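Local coordinates for protein nuclear receptor subfamily 0 group B member 1 (PDB 3F5C) that acts as a transcriptional corepressor lacking a DNA-binding domain, inhibiting other nuclear receptors through heterodimeric interactions, at residues Ala90-Leu95 against Gly181-Asn186; Leu84-Trp89 against Met259-Leu264; Val51-Ala56 against Phe247-Gly252; Lys160-Lys165 against Asn228-Leu233. One frame throughout, in Å; residues are numbered along the deposited sequence.

Contact 1. Residues Ala90-Leu95 against Gly181-Asn186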
loop_
_atom_site.group_PDB
_atom_site.type_symbol
_atom_site.label_atom_id
_atom_site.label_comp_id
_atom_site.label_asym_id
_atom_site.label_seq_id
_atom_site.Cartn_x
_atom_site.Cartn_y
_atom_site.Cartn_z
ATOM N N ALA B 90 6.056 -28.231 -6.733
ATOM C CA ALA B 90 5.802 -28.993 -7.932
ATOM C C ALA B 90 4.852 -28.256 -8.898
ATOM O O ALA B 90 5.180 -28.028 -10.053
ATOM C CB ALA B 90 5.249 -30.310 -7.527
ATOM N N PRO B 91 3.666 -27.870 -8.423
ATOM C CA PRO B 91 2.746 -27.127 -9.276
ATOM C C PRO B 91 3.372 -25.834 -9.765
ATOM O O PRO B 91 3.307 -25.524 -10.946
ATOM C CB PRO B 91 1.614 -26.779 -8.321
ATOM C CG PRO B 91 1.680 -27.752 -7.281
ATOM C CD PRO B 91 3.100 -28.089 -7.088
ATOM N N LEU B 92 3.963 -25.087 -8.837
ATOM C CA LEU B 92 4.611 -23.816 -9.118
ATOM C C LEU B 92 5.682 -23.914 -10.173
ATOM O O LEU B 92 5.773 -23.037 -11.024
ATOM C CB LEU B 92 5.248 -23.271 -7.855
ATOM C CG LEU B 92 4.285 -22.790 -6.776
ATOM C CD1 LEU B 92 5.072 -22.260 -5.603
ATOM C CD2 LEU B 92 3.380 -21.714 -7.305
ATOM N N LEU B 93 6.513 -24.950 -10.105
ATOM C CA LEU B 93 7.503 -25.166 -11.144
ATOM C C LEU B 93 6.824 -25.303 -12.489
ATOM O O LEU B 93 7.276 -24.742 -13.470
ATOM C CB LEU B 93 8.270 -26.435 -10.869
ATOM C CG LEU B 93 9.696 -26.493 -11.395
ATOM C CD1 LEU B 93 10.063 -27.938 -11.685
ATOM C CD2 LEU B 93 9.826 -25.691 -12.619
ATOM N N MET B 94 5.736 -26.057 -12.532
ATOM C CA MET B 94 5.028 -26.303 -13.777
ATOM C C MET B 94 4.480 -25.006 -14.343
ATOM O O MET B 94 4.461 -24.753 -15.546
ATOM C CB MET B 94 3.882 -27.279 -13.525
ATOM C CG MET B 94 4.325 -28.706 -13.327
ATOM S SD MET B 94 5.378 -29.252 -14.668
ATOM C CE MET B 94 6.992 -29.139 -13.903
ATOM N N LEU B 95 4.006 -24.183 -13.438
ATOM C CA LEU B 95 3.439 -22.910 -13.795
ATOM C C LEU B 95 4.527 -21.973 -14.376
ATOM O O LEU B 95 4.273 -21.196 -15.286
ATOM C CB LEU B 95 2.797 -22.343 -12.541
ATOM C CG LEU B 95 1.472 -21.641 -12.727
ATOM C CD1 LEU B 95 0.814 -22.138 -13.957
ATOM C CD2 LEU B 95 0.610 -21.860 -11.504
ATOM N N GLY B 181 -0.026 -17.750 -7.095
ATOM C CA GLY B 181 -0.448 -17.323 -5.778
ATOM C C GLY B 181 -1.527 -18.220 -5.259
ATOM O O GLY B 181 -1.550 -18.554 -4.087
ATOM N N THR B 182 -2.427 -18.598 -6.157
ATOM C CA THR B 182 -3.530 -19.499 -5.850
ATOM C C THR B 182 -3.054 -20.869 -5.363
ATOM O O THR B 182 -3.599 -21.421 -4.393
ATOM C CB THR B 182 -4.415 -19.696 -7.077
ATOM O OG1 THR B 182 -4.722 -18.422 -7.650
ATOM C CG2 THR B 182 -5.674 -20.339 -6.661
ATOM N N VAL B 183 -2.051 -21.410 -6.053
ATOM C CA VAL B 183 -1.419 -22.647 -5.649
ATOM C C VAL B 183 -0.731 -22.483 -4.308
ATOM O O VAL B 183 -0.914 -23.300 -3.411
ATOM C CB VAL B 183 -0.359 -23.044 -6.629
ATOM C CG1 VAL B 183 0.360 -24.261 -6.113
ATOM C CG2 VAL B 183 -0.971 -23.279 -7.967
ATOM N N LEU B 184 0.054 -21.413 -4.178
ATOM C CA LEU B 184 0.945 -21.232 -3.035
ATOM C C LEU B 184 0.172 -21.124 -1.746
ATOM O O LEU B 184 0.439 -21.826 -0.783
ATOM C CB LEU B 184 1.829 -20.002 -3.225
ATOM C CG LEU B 184 2.774 -19.729 -2.044
ATOM C CD1 LEU B 184 3.624 -20.931 -1.652
ATOM C CD2 LEU B 184 3.658 -18.522 -2.328
ATOM N N PHE B 185 -0.794 -20.226 -1.744
ATOM C CA PHE B 185 -1.639 -20.020 -0.590
ATOM C C PHE B 185 -2.824 -20.957 -0.656
ATOM O O PHE B 185 -3.928 -20.567 -1.044
ATOM C CB PHE B 185 -2.098 -18.572 -0.533
ATOM C CG PHE B 185 -0.968 -17.602 -0.568
ATOM C CD1 PHE B 185 -0.834 -16.707 -1.609
ATOM C CD2 PHE B 185 -0.005 -17.616 0.427
ATOM C CE1 PHE B 185 0.233 -15.823 -1.642
ATOM C CE2 PHE B 185 1.061 -16.735 0.397
ATOM C CZ PHE B 185 1.183 -15.839 -0.635
ATOM N N ASN B 186 -2.574 -22.206 -0.292
ATOM C CA ASN B 186 -3.616 -23.210 -0.227
ATOM C C ASN B 186 -3.824 -23.650 1.225
ATOM O O ASN B 186 -3.017 -24.399 1.768
ATOM C CB ASN B 186 -3.232 -24.392 -1.117
ATOM C CG ASN B 186 -4.417 -25.208 -1.530
ATOM O OD1 ASN B 186 -5.123 -25.753 -0.686
ATOM N ND2 ASN B 186 -4.653 -25.296 -2.839
#

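Contact 2. Residues Leu84-Trp89 against Met259-Leu264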
loop_
_atom_site.group_PDB
_atom_site.type_symbol
_atom_site.label_atom_id
_atom_site.label_comp_id
_atom_site.label_asym_id
_atom_site.label_seq_id
_atom_site.Cartn_x
_atom_site.Cartn_y
_atom_site.Cartn_z
ATOM N N LEU B 84 4.433 -24.948 3.045
ATOM C CA LEU B 84 3.924 -24.415 1.804
ATOM C C LEU B 84 4.775 -24.886 0.650
ATOM O O LEU B 84 4.315 -25.547 -0.276
ATOM C CB LEU B 84 3.950 -22.897 1.866
ATOM C CG LEU B 84 2.929 -22.277 2.812
ATOM C CD1 LEU B 84 3.051 -20.783 2.795
ATOM C CD2 LEU B 84 1.545 -22.686 2.398
ATOM N N VAL B 85 6.040 -24.542 0.727
ATOM C CA VAL B 85 6.966 -24.874 -0.324
ATOM C C VAL B 85 7.143 -26.391 -0.554
ATOM O O VAL B 85 7.299 -26.854 -1.671
ATOM C CB VAL B 85 8.285 -24.230 0.006
ATOM C CG1 VAL B 85 9.226 -24.383 -1.139
ATOM C CG2 VAL B 85 8.045 -22.766 0.321
ATOM N N ARG B 86 7.113 -27.180 0.501
ATOM C CA ARG B 86 7.330 -28.598 0.323
ATOM C C ARG B 86 6.198 -29.248 -0.443
ATOM O O ARG B 86 6.261 -30.444 -0.752
ATOM C CB ARG B 86 7.574 -29.292 1.666
ATOM C CG ARG B 86 8.967 -29.022 2.198
ATOM C CD ARG B 86 9.442 -30.041 3.213
ATOM N NE ARG B 86 10.881 -29.896 3.432
ATOM C CZ ARG B 86 11.574 -30.528 4.373
ATOM N NH1 ARG B 86 10.960 -31.356 5.198
ATOM N NH2 ARG B 86 12.881 -30.331 4.489
ATOM N N SER B 87 5.168 -28.470 -0.766
ATOM C CA SER B 87 4.055 -29.006 -1.544
ATOM C C SER B 87 3.929 -28.313 -2.876
ATOM O O SER B 87 4.009 -28.942 -3.937
ATOM C CB SER B 87 2.748 -28.889 -0.774
ATOM O OG SER B 87 2.923 -29.414 0.523
ATOM N N CYS B 88 3.758 -27.003 -2.802
ATOM C CA CYS B 88 3.460 -26.192 -3.962
ATOM C C CYS B 88 4.596 -26.156 -4.973
ATOM O O CYS B 88 4.389 -25.781 -6.117
ATOM C CB CYS B 88 3.115 -24.780 -3.516
ATOM S SG CYS B 88 1.816 -24.723 -2.286
ATOM N N TRP B 89 5.792 -26.560 -4.566
ATOM C CA TRP B 89 6.965 -26.432 -5.437
ATOM C C TRP B 89 6.765 -27.122 -6.767
ATOM O O TRP B 89 7.219 -26.660 -7.804
ATOM C CB TRP B 89 8.239 -26.938 -4.753
ATOM C CG TRP B 89 8.379 -28.386 -4.696
ATOM C CD1 TRP B 89 8.162 -29.208 -3.622
ATOM C CD2 TRP B 89 8.789 -29.215 -5.764
ATOM N NE1 TRP B 89 8.404 -30.513 -3.972
ATOM C CE2 TRP B 89 8.789 -30.540 -5.286
ATOM C CE3 TRP B 89 9.142 -28.969 -7.093
ATOM C CZ2 TRP B 89 9.137 -31.616 -6.101
ATOM C CZ3 TRP B 89 9.490 -30.038 -7.900
ATOM C CH2 TRP B 89 9.490 -31.343 -7.401
ATOM N N MET B 259 16.182 -30.596 -0.236
ATOM C CA MET B 259 16.647 -29.534 -1.088
ATOM C C MET B 259 15.920 -28.247 -0.741
ATOM O O MET B 259 16.554 -27.239 -0.518
ATOM C CB MET B 259 16.420 -29.907 -2.547
ATOM C CG MET B 259 17.137 -29.011 -3.539
ATOM S SD MET B 259 18.828 -29.527 -3.796
ATOM C CE MET B 259 18.467 -31.236 -4.067
ATOM N N MET B 260 14.592 -28.279 -0.681
ATOM C CA MET B 260 13.812 -27.063 -0.412
ATOM C C MET B 260 14.373 -26.277 0.753
ATOM O O MET B 260 14.537 -25.083 0.655
ATOM C CB MET B 260 12.327 -27.363 -0.144
ATOM C CG MET B 260 11.699 -28.257 -1.161
ATOM S SD MET B 260 12.261 -27.857 -2.806
ATOM C CE MET B 260 11.473 -26.284 -2.951
ATOM N N LEU B 261 14.667 -26.953 1.853
ATOM C CA LEU B 261 15.190 -26.290 3.035
ATOM C C LEU B 261 16.472 -25.514 2.710
ATOM O O LEU B 261 16.604 -24.323 2.999
ATOM C CB LEU B 261 15.418 -27.316 4.154
ATOM C CG LEU B 261 15.939 -26.750 5.478
ATOM C CD1 LEU B 261 15.106 -25.561 5.941
ATOM C CD2 LEU B 261 15.982 -27.831 6.539
ATOM N N GLU B 262 17.417 -26.186 2.089
ATOM C CA GLU B 262 18.630 -25.503 1.710
ATOM C C GLU B 262 18.327 -24.318 0.809
ATOM O O GLU B 262 19.003 -23.314 0.875
ATOM C CB GLU B 262 19.607 -26.466 1.042
ATOM C CG GLU B 262 20.479 -27.250 2.025
ATOM C CD GLU B 262 21.601 -26.408 2.633
ATOM O OE1 GLU B 262 21.605 -25.171 2.446
ATOM O OE2 GLU B 262 22.487 -26.985 3.299
ATOM N N MET B 263 17.301 -24.432 -0.024
ATOM C CA MET B 263 16.907 -23.351 -0.931
ATOM C C MET B 263 16.213 -22.167 -0.241
ATOM O O MET B 263 16.317 -21.026 -0.700
ATOM C CB MET B 263 16.017 -23.902 -2.026
ATOM C CG MET B 263 16.680 -25.020 -2.775
ATOM S SD MET B 263 15.793 -25.428 -4.282
ATOM C CE MET B 263 15.964 -23.920 -5.229
ATOM N N LEU B 264 15.512 -22.446 0.860
ATOM C CA LEU B 264 14.835 -21.418 1.659
ATOM C C LEU B 264 15.847 -20.646 2.453
ATOM O O LEU B 264 15.504 -19.711 3.185
ATOM C CB LEU B 264 13.827 -22.028 2.638
ATOM C CG LEU B 264 12.525 -22.569 2.055
ATOM C CD1 LEU B 264 11.685 -23.176 3.144
ATOM C CD2 LEU B 264 11.766 -21.472 1.361
#

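Contact 3. Residues Val51-Ala56 against Phe247-Gly252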
loop_
_atom_site.group_PDB
_atom_site.type_symbol
_atom_site.label_atom_id
_atom_site.label_comp_id
_atom_site.label_asym_id
_atom_site.label_seq_id
_atom_site.Cartn_x
_atom_site.Cartn_y
_atom_site.Cartn_z
ATOM N N VAL B 51 20.044 -30.787 -21.144
ATOM C CA VAL B 51 19.612 -29.419 -21.396
ATOM C C VAL B 51 18.269 -29.074 -20.759
ATOM O O VAL B 51 18.149 -28.053 -20.080
ATOM C CB VAL B 51 19.537 -29.104 -22.869
ATOM C CG1 VAL B 51 18.745 -27.850 -23.061
ATOM C CG2 VAL B 51 20.907 -28.933 -23.397
ATOM N N VAL B 52 17.254 -29.907 -20.975
ATOM C CA VAL B 52 15.952 -29.614 -20.378
ATOM C C VAL B 52 16.045 -29.637 -18.861
ATOM O O VAL B 52 15.483 -28.773 -18.191
ATOM C CB VAL B 52 14.821 -30.548 -20.859
ATOM C CG1 VAL B 52 14.776 -30.568 -22.367
ATOM C CG2 VAL B 52 14.989 -31.933 -20.290
ATOM N N CYS B 53 16.774 -30.611 -18.326
ATOM C CA CYS B 53 16.921 -30.727 -16.888
ATOM C C CYS B 53 17.575 -29.493 -16.338
ATOM O O CYS B 53 17.266 -29.077 -15.217
ATOM C CB CYS B 53 17.751 -31.943 -16.534
ATOM S SG CYS B 53 16.834 -33.449 -16.677
ATOM N N GLU B 54 18.486 -28.922 -17.127
ATOM C CA GLU B 54 19.144 -27.670 -16.763
ATOM C C GLU B 54 18.160 -26.504 -16.789
ATOM O O GLU B 54 18.057 -25.751 -15.835
ATOM C CB GLU B 54 20.324 -27.381 -17.680
ATOM C CG GLU B 54 20.835 -25.961 -17.581
ATOM C CD GLU B 54 21.402 -25.463 -18.899
ATOM O OE1 GLU B 54 20.640 -25.460 -19.896
ATOM O OE2 GLU B 54 22.598 -25.078 -18.935
ATOM N N ALA B 55 17.424 -26.366 -17.879
ATOM C CA ALA B 55 16.428 -25.322 -17.963
ATOM C C ALA B 55 15.329 -25.551 -16.929
ATOM O O ALA B 55 14.686 -24.616 -16.471
ATOM C CB ALA B 55 15.855 -25.282 -19.336
ATOM N N ALA B 56 15.114 -26.799 -16.553
ATOM C CA ALA B 56 14.088 -27.115 -15.564
ATOM C C ALA B 56 14.565 -26.699 -14.190
ATOM O O ALA B 56 13.821 -26.118 -13.406
ATOM C CB ALA B 56 13.784 -28.598 -15.576
ATOM N N PHE B 247 14.634 -33.801 -12.526
ATOM C CA PHE B 247 15.677 -33.595 -11.547
ATOM C C PHE B 247 16.558 -34.797 -11.236
ATOM O O PHE B 247 17.742 -34.614 -10.982
ATOM C CB PHE B 247 15.093 -32.991 -10.270
ATOM C CG PHE B 247 14.572 -31.599 -10.462
ATOM C CD1 PHE B 247 13.260 -31.380 -10.812
ATOM C CD2 PHE B 247 15.413 -30.508 -10.334
ATOM C CE1 PHE B 247 12.792 -30.100 -11.005
ATOM C CE2 PHE B 247 14.951 -29.216 -10.536
ATOM C CZ PHE B 247 13.642 -29.012 -10.868
ATOM N N ARG B 248 16.011 -36.012 -11.263
ATOM C CA ARG B 248 16.802 -37.174 -10.864
ATOM C C ARG B 248 18.117 -37.267 -11.607
ATOM O O ARG B 248 19.128 -37.637 -11.015
ATOM C CB ARG B 248 16.023 -38.472 -10.986
ATOM C CG ARG B 248 15.146 -38.745 -9.779
ATOM C CD ARG B 248 15.957 -38.824 -8.491
ATOM N NE ARG B 248 15.085 -38.821 -7.316
ATOM C CZ ARG B 248 15.519 -38.812 -6.058
ATOM N NH1 ARG B 248 16.821 -38.810 -5.808
ATOM N NH2 ARG B 248 14.655 -38.805 -5.048
ATOM N N PRO B 249 18.118 -36.915 -12.900
ATOM C CA PRO B 249 19.376 -36.896 -13.663
ATOM C C PRO B 249 20.488 -36.064 -12.977
ATOM O O PRO B 249 21.646 -36.494 -12.917
ATOM C CB PRO B 249 18.962 -36.244 -14.980
ATOM C CG PRO B 249 17.506 -36.513 -15.108
ATOM C CD PRO B 249 16.951 -36.554 -13.726
ATOM N N ILE B 250 20.108 -34.895 -12.456
ATOM C CA ILE B 250 21.004 -33.955 -11.796
ATOM C C ILE B 250 21.136 -34.237 -10.304
ATOM O O ILE B 250 22.225 -34.510 -9.805
ATOM C CB ILE B 250 20.446 -32.555 -11.878
ATOM C CG1 ILE B 250 20.134 -32.198 -13.309
ATOM C CG2 ILE B 250 21.434 -31.600 -11.353
ATOM C CD1 ILE B 250 19.555 -30.826 -13.413
ATOM N N ILE B 251 20.025 -34.095 -9.584
ATOM C CA ILE B 251 19.976 -34.315 -8.138
ATOM C C ILE B 251 20.482 -35.704 -7.754
ATOM O O ILE B 251 20.998 -35.889 -6.661
ATOM C CB ILE B 251 18.550 -34.150 -7.605
ATOM C CG1 ILE B 251 18.554 -34.140 -6.099
ATOM C CG2 ILE B 251 17.680 -35.318 -7.993
ATOM C CD1 ILE B 251 17.165 -34.239 -5.524
ATOM N N GLY B 252 20.330 -36.670 -8.657
ATOM C CA GLY B 252 20.787 -38.025 -8.417
ATOM C C GLY B 252 20.011 -38.738 -7.327
ATOM O O GLY B 252 18.911 -39.241 -7.560
#

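Contact 4. Residues Lys160-Lys165 against Asn228-Leu233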
loop_
_atom_site.group_PDB
_atom_site.type_symbol
_atom_site.label_atom_id
_atom_site.label_comp_id
_atom_site.label_asym_id
_atom_site.label_seq_id
_atom_site.Cartn_x
_atom_site.Cartn_y
_atom_site.Cartn_z
ATOM N N LYS B 160 2.475 -32.143 -20.684
ATOM C CA LYS B 160 2.266 -31.516 -21.978
ATOM C C LYS B 160 0.866 -30.917 -22.060
ATOM O O LYS B 160 0.731 -29.699 -22.225
ATOM C CB LYS B 160 2.507 -32.509 -23.102
ATOM C CG LYS B 160 3.888 -33.143 -23.057
ATOM C CD LYS B 160 4.296 -33.741 -24.415
ATOM C CE LYS B 160 3.308 -34.814 -24.933
ATOM N NZ LYS B 160 3.689 -35.398 -26.262
ATOM N N SER B 161 -0.162 -31.760 -21.927
ATOM C CA SER B 161 -1.553 -31.296 -21.915
ATOM C C SER B 161 -1.686 -29.965 -21.162
ATOM O O SER B 161 -2.213 -28.978 -21.684
ATOM C CB SER B 161 -2.476 -32.333 -21.281
ATOM O OG SER B 161 -2.270 -33.614 -21.827
ATOM N N PHE B 162 -1.202 -29.942 -19.929
ATOM C CA PHE B 162 -1.238 -28.726 -19.136
ATOM C C PHE B 162 -0.536 -27.568 -19.855
ATOM O O PHE B 162 -1.125 -26.506 -20.061
ATOM C CB PHE B 162 -0.623 -28.959 -17.753
ATOM C CG PHE B 162 -0.444 -27.706 -16.963
ATOM C CD1 PHE B 162 -1.526 -27.071 -16.391
ATOM C CD2 PHE B 162 0.811 -27.144 -16.806
ATOM C CE1 PHE B 162 -1.349 -25.887 -15.673
ATOM C CE2 PHE B 162 0.991 -25.978 -16.089
ATOM C CZ PHE B 162 -0.088 -25.357 -15.523
ATOM N N PHE B 163 0.718 -27.769 -20.241
ATOM C CA PHE B 163 1.467 -26.711 -20.903
ATOM C C PHE B 163 0.620 -26.120 -22.019
ATOM O O PHE B 163 0.358 -24.919 -22.052
ATOM C CB PHE B 163 2.769 -27.265 -21.472
ATOM C CG PHE B 163 3.903 -27.309 -20.486
ATOM C CD1 PHE B 163 3.691 -27.639 -19.157
ATOM C CD2 PHE B 163 5.191 -27.043 -20.895
ATOM C CE1 PHE B 163 4.743 -27.684 -18.251
ATOM C CE2 PHE B 163 6.243 -27.092 -19.993
ATOM C CZ PHE B 163 6.014 -27.414 -18.676
ATOM N N PHE B 164 0.175 -26.982 -22.922
ATOM C CA PHE B 164 -0.591 -26.536 -24.060
ATOM C C PHE B 164 -1.821 -25.775 -23.629
ATOM O O PHE B 164 -2.104 -24.714 -24.164
ATOM C CB PHE B 164 -0.978 -27.711 -24.944
ATOM C CG PHE B 164 0.191 -28.342 -25.661
ATOM C CD1 PHE B 164 0.651 -27.824 -26.861
ATOM C CD2 PHE B 164 0.829 -29.455 -25.135
ATOM C CE1 PHE B 164 1.731 -28.407 -27.520
ATOM C CE2 PHE B 164 1.904 -30.043 -25.791
ATOM C CZ PHE B 164 2.354 -29.517 -26.983
ATOM N N LYS B 165 -2.560 -26.300 -22.662
ATOM C CA LYS B 165 -3.731 -25.570 -22.193
ATOM C C LYS B 165 -3.370 -24.143 -21.835
ATOM O O LYS B 165 -4.089 -23.217 -22.191
ATOM C CB LYS B 165 -4.412 -26.242 -21.002
ATOM C CG LYS B 165 -5.866 -25.835 -20.892
ATOM C CD LYS B 165 -6.649 -26.318 -22.150
ATOM C CE LYS B 165 -7.909 -25.502 -22.467
ATOM N NZ LYS B 165 -8.983 -25.638 -21.451
ATOM N N ASN B 228 -9.375 -21.581 -14.045
ATOM C CA ASN B 228 -9.567 -22.710 -13.158
ATOM C C ASN B 228 -9.389 -23.968 -13.981
ATOM O O ASN B 228 -9.069 -25.026 -13.456
ATOM C CB ASN B 228 -10.953 -22.672 -12.509
ATOM C CG ASN B 228 -11.176 -21.438 -11.656
ATOM O OD1 ASN B 228 -10.230 -20.747 -11.265
ATOM N ND2 ASN B 228 -12.438 -21.158 -11.351
ATOM N N SER B 229 -9.584 -23.825 -15.287
ATOM C CA SER B 229 -9.496 -24.926 -16.232
ATOM C C SER B 229 -8.095 -25.504 -16.227
ATOM O O SER B 229 -7.913 -26.707 -16.123
ATOM C CB SER B 229 -9.840 -24.417 -17.624
ATOM O OG SER B 229 -9.710 -25.440 -18.572
ATOM N N ALA B 230 -7.100 -24.629 -16.336
ATOM C CA ALA B 230 -5.688 -25.022 -16.299
ATOM C C ALA B 230 -5.252 -25.502 -14.927
ATOM O O ALA B 230 -4.488 -26.451 -14.814
ATOM C CB ALA B 230 -4.799 -23.873 -16.731
ATOM N N LEU B 231 -5.725 -24.831 -13.886
ATOM C CA LEU B 231 -5.481 -25.261 -12.514
ATOM C C LEU B 231 -5.933 -26.703 -12.270
ATOM O O LEU B 231 -5.198 -27.525 -11.728
ATOM C CB LEU B 231 -6.204 -24.333 -11.543
ATOM C CG LEU B 231 -5.654 -22.915 -11.373
ATOM C CD1 LEU B 231 -6.645 -22.035 -10.616
ATOM C CD2 LEU B 231 -4.331 -22.940 -10.658
ATOM N N PHE B 232 -7.160 -26.999 -12.662
ATOM C CA PHE B 232 -7.685 -28.360 -12.580
ATOM C C PHE B 232 -6.810 -29.376 -13.312
ATOM O O PHE B 232 -6.612 -30.493 -12.857
ATOM C CB PHE B 232 -9.102 -28.380 -13.148
ATOM C CG PHE B 232 -9.647 -29.743 -13.377
ATOM C CD1 PHE B 232 -10.335 -30.409 -12.374
ATOM C CD2 PHE B 232 -9.502 -30.350 -14.595
ATOM C CE1 PHE B 232 -10.866 -31.667 -12.587
ATOM C CE2 PHE B 232 -10.023 -31.600 -14.809
ATOM C CZ PHE B 232 -10.707 -32.263 -13.808
ATOM N N LEU B 233 -6.283 -28.976 -14.450
ATOM C CA LEU B 233 -5.459 -29.859 -15.240
ATOM C C LEU B 233 -4.071 -30.043 -14.609
ATOM O O LEU B 233 -3.313 -30.945 -14.974
ATOM C CB LEU B 233 -5.363 -29.290 -16.647
ATOM C CG LEU B 233 -4.917 -30.252 -17.734
ATOM C CD1 LEU B 233 -5.673 -31.552 -17.644
ATOM C CD2 LEU B 233 -5.104 -29.600 -19.076
#

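Contact 1. Residues Ala90-Leu95 against Gly181-Asn186
P91 and L95, which both touch V183 across the interface, are tied to each other by the helical bond from L95 N to P91 O, 2.9 Å long. Their helix, 78-99, runs through the middle of the all-helical sandwich of a nuclear receptor ligand-binding domain, and here it faces the last turn of helix 173-184. Proline has no amide hydrogen, and the helix kinks at A90 and P91, where neither N is bonded to the preceding turn. Between the two segments the meeting is wholly apolar and lies close to the centre of the chain. V183 is its focus: its CB points at helix 78-99, and its two methyls part to reach different residues. CG1, anti to its own backbone N (chi1 175°), goes to the proline ring, 3.6 Å from P91 CB and somewhat farther from CG. CG2, anti to the carbonyl carbon, turns to the next turn of the opposing helix, where L95 CD2 is 4.1 Å away. L92 comes in alongside, its side chain running counter to that of V183, so that L92 CD2 approaches the branch carbon V183 CB at 4.0 Å. P91, L92 and L95 of one helix thus line the side of V183 that faces them. Behind L92 stand T63 and V67 of helix 49-68, and V67 also touches L184. As helix 173-184 ends, L184 CG sits over one face of the F185 ring, while L184 CD1 meets L92 CD1 at 4.4 Å, a loose methyl-to-methyl contact.

Contact 2. Residues Leu84-Trp89 against Met259-Leu264
The indole of W89 carries M260 SD over one face, 4.5 Å from the centroid of its five-membered ring and displaced toward the rim, while V85 O lies in plane at the ring edge. This Met-aromatic contact joins helix 78-99 to the AF-2 helix, 256-263, the short C-terminal helix of the ligand-binding domain. The other flat group, the guanidinium of R86, is met obliquely by L261 CB, 4.0 Å from R86 NH2. M260 is the hub. Its chain bends at chi2 and chi3 and folds the terminal methyl back against helix 78-99, putting M260 CE 3.5 Å from V85 CG1 and 3.8 Å from W89 CB. The other methyl of the valine, V85 CG2, faces L264 CD2 at 4.1 Å, the two side chains passing in opposite senses. The axes of 84-89 and 259-263 approach to 10.1 Å, at 117°. M260 also touches L64 of helix 49-68, and the carbonyl of M263 is gripped by K68 NZ and K267 NZ. No hydrogen bond joins the two segments, so the AF-2 helix is held here by methyls, a polarisable sulfur and an aromatic face, with an arginine at the margin.

Contact 3. Residues Val51-Ala56 against Phe247-Gly252
C53 points at helix 241-251 and meets two neighbouring residues there with different atoms. Its sulfur, SG, comes to the proline ring, 3.5 Å from P249 CG, while C53 CB faces the end of I250, 3.8 Å from CD1. I250 reaches across with CG1 anti to its carbonyl carbon (chi1 -53°), which also brings CD1 beside the C53 carbonyl oxygen. F247 starts off to the flank, but its ring runs toward helix 49-68, and CZ arrives obliquely 3.9 Å from A56 O; S57 and L60 of that helix touch the same ring. The axes of 51-56 and 247-251 approach to 9.2 Å and stand nearly at right angles, 85°, packing helix 49-68, the first in the modelled chain, against the one that precedes the AF-2 helix. After I251, G252 leaves helical shape with positive phi. R248 starts away from helix 49-68, and its NH1 donates to G252 O at 2.8 Å, in the guanidinium plane but above that of the carbonyl. Across the helices there is no hydrogen bond: the crossing rests on a thiol, a proline ring, an isoleucine branch and the F247 ring against A56, while R248 bonds to G252 O and, through a long weak ion pair, to E244, both on its own side of the crossing.

Contact 4. Residues Lys160-Lys165 against Asn228-Leu233
K165 and S229 supply the polar part: K165 NZ donates a weak hydrogen bond to S229 OG over 3.0 Å. The lysine chain leaves with CG anti to its backbone N and then bends at chi2 and chi4, which carries the ammonium over to the serine. The aromatic part belongs to F162. Its CG is anti to the backbone N (chi1 171°), and the ring presents its edge to helix 222-234, with A230 O near the ring plane and 3.3 Å from F162 CE1. The same carbon stands 4.1 Å from A230 CB, so this alanine meets the ring through both its carbonyl and its methyl. The aliphatic part is centred on L233, whose CB points toward helix 155-168. L233 CD2 is 3.9 Å from K165 CB and equally far from S161 O, and L233 CB lies 4.4 Å from F162 CD1. S161 OG turns back to Q157 O in its own helix. The axes of the two segments run at 167° and approach to 9.4 Å, an antiparallel packing of helix 155-168 on helix 222-234 within the ligand-binding domain. Helix 155-168 also packs on helix 78-99: F162 bridges from helix 222-234 to M94 and L95, while F163, whose CB is directed away from helix 222-234, packs on M94 and L97.

In the fold
Helix 78-99 ties the set together, supplying one segment each to contacts 1 and 2, whose centres are 12 Å apart and which meet where C88 SG lies 3.3 Å from V183 O. Contact 1 is the central one: L95 CD1 reaches F162 CZ of contact 4 at 3.7 Å, and L93 CD1 reaches F247 CE1 of contact 3 at 3.5 Å. Contacts 2 and 3 join at consecutive helices through M259 CE and I251 CG1, 3.5 Å apart, so M259 of the AF-2 helix, part of contact 2, also reaches contact 3. Contacts 2 and 4 lie on opposite sides of the chain's centre, their nearest atoms about 10 Å apart; contact 4 does not touch the AF-2 segment.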